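Local coordinates for CT021 (Chlamydia trachomatis serovar L2, PDB 6UXD), which is of unknown function but probably shares the fold of the lipoprotein-handling proteins LolA and LolB, at residues L108-F111 with V112-R116. Residues are numbered along the deposited sequence; the frame is centred on the assembly and turned at random.
Sequences LPFF and VKILR
Val112 opens the second half of helix 108-116, where Val112 N donates to Leu108 O at 3.3 Å. Its CG2 branch, anti to its own carbonyl carbon, leans back toward the same oxygen and lies loosely beside Leu108 CD1, 4.4 Å away. Lys113 repeats the step one residue on, its N bonding Pro109 O at 3.0 Å. The lysine chain then runs back along the helix: CG and CE both lie close to Pro109 O, and a bend about the CG-CD bond (chi3 -117°) turns CE back toward that oxygen, while NZ is drawn off to a salt bridge with Asp162. These i to i+4 pairs are a worked example of the alpha-helix, here a short surface helix set against strand 90-95, where Leu108 and Phe111 rest on Ile91. At Ile114 the spacing also serves side chains. While its N bonds Phe110 O at 3.0 Å, CD1 sits over one face of the Phe110 ring, a CH-pi contact 3.7 Å from the centroid. The methyl is displaced toward the CE2 edge, 3.2 Å from that atom, a tight approach. Phe110 CG lies anti to its backbone N (chi1 -177°), and this brings the ring face under the Ile114 CD1 methyl, the two side chains crossing at a slant. Leu115 N bonds Phe111 O at 3.0 Å, the last of the bonds joining the two halves, and its CG packs 3.5 Å from the same oxygen; beyond the helix, Leu115 and Phe111 share Leu89 as an apolar neighbour.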
# COMPACT_ATOMS: atom_id res chain seq x y z
N LEU A 108 1.49 -3.55 -14.18
CA LEU A 108 0.42 -2.59 -14.46
C LEU A 108 -0.97 -3.16 -14.18
O LEU A 108 -1.74 -2.52 -13.45
CB LEU A 108 0.54 -2.10 -15.90
CG LEU A 108 -0.57 -1.22 -16.48
CD1 LEU A 108 -0.77 0.05 -15.68
CD2 LEU A 108 -0.26 -0.88 -17.94
N PRO A 109 -1.36 -4.33 -14.71
CA PRO A 109 -2.74 -4.80 -14.47
C PRO A 109 -3.00 -5.19 -13.02
O PRO A 109 -4.12 -5.00 -12.53
CB PRO A 109 -2.88 -5.99 -15.42
CG PRO A 109 -1.48 -6.45 -15.69
CD PRO A 109 -0.60 -5.23 -15.60
N PHE A 110 -2.00 -5.72 -12.31
CA PHE A 110 -2.15 -6.04 -10.89
C PHE A 110 -2.55 -4.80 -10.09
O PHE A 110 -3.49 -4.84 -9.29
CB PHE A 110 -0.83 -6.63 -10.39
CG PHE A 110 -0.85 -7.07 -8.95
CD1 PHE A 110 -1.54 -8.21 -8.57
CD2 PHE A 110 -0.15 -6.36 -8.00
CE1 PHE A 110 -1.54 -8.62 -7.24
CE2 PHE A 110 -0.14 -6.76 -6.68
CZ PHE A 110 -0.84 -7.90 -6.30
N PHE A 111 -1.86 -3.68 -10.31
CA PHE A 111 -2.20 -2.45 -9.60
C PHE A 111 -3.63 -2.01 -9.91
O PHE A 111 -4.38 -1.63 -9.00
CB PHE A 111 -1.21 -1.34 -9.97
CG PHE A 111 0.07 -1.35 -9.15
CD1 PHE A 111 0.03 -1.14 -7.78
CD2 PHE A 111 1.29 -1.56 -9.76
CE1 PHE A 111 1.19 -1.14 -7.03
CE2 PHE A 111 2.47 -1.56 -9.01
CZ PHE A 111 2.42 -1.36 -7.65
N VAL A 112 -4.03 -2.03 -11.18
CA VAL A 112 -5.38 -1.59 -11.52
C VAL A 112 -6.42 -2.46 -10.83
O VAL A 112 -7.45 -1.98 -10.37
CB VAL A 112 -5.59 -1.56 -13.05
CG1 VAL A 112 -7.06 -1.28 -13.39
CG2 VAL A 112 -4.69 -0.52 -13.70
N LYS A 113 -6.15 -3.77 -10.75
CA LYS A 113 -7.07 -4.66 -10.04
C LYS A 113 -7.21 -4.25 -8.58
O LYS A 113 -8.33 -4.07 -8.09
CB LYS A 113 -6.58 -6.10 -10.15
CG LYS A 113 -6.88 -6.72 -11.50
CD LYS A 113 -6.46 -8.17 -11.56
CE LYS A 113 -5.37 -8.40 -12.59
NZ LYS A 113 -5.32 -9.83 -13.01
N ILE A 114 -6.08 -4.06 -7.89
CA ILE A 114 -6.14 -3.67 -6.48
C ILE A 114 -6.96 -2.40 -6.31
O ILE A 114 -7.86 -2.33 -5.47
CB ILE A 114 -4.72 -3.50 -5.91
CG1 ILE A 114 -3.97 -4.82 -5.95
CG2 ILE A 114 -4.81 -3.02 -4.48
CD1 ILE A 114 -2.47 -4.64 -5.90
N LEU A 115 -6.68 -1.39 -7.14
CA LEU A 115 -7.41 -0.13 -7.01
C LEU A 115 -8.91 -0.32 -7.23
O LEU A 115 -9.72 0.39 -6.64
CB LEU A 115 -6.87 0.90 -8.01
CG LEU A 115 -5.46 1.41 -7.73
CD1 LEU A 115 -4.95 2.27 -8.89
CD2 LEU A 115 -5.47 2.20 -6.44
N ARG A 116 -9.29 -1.25 -8.09
CA ARG A 116 -10.71 -1.44 -8.36
C ARG A 116 -11.41 -2.30 -7.31
O ARG A 116 -12.65 -2.34 -7.29
CB ARG A 116 -10.91 -2.07 -9.74
CG ARG A 116 -12.35 -2.03 -10.24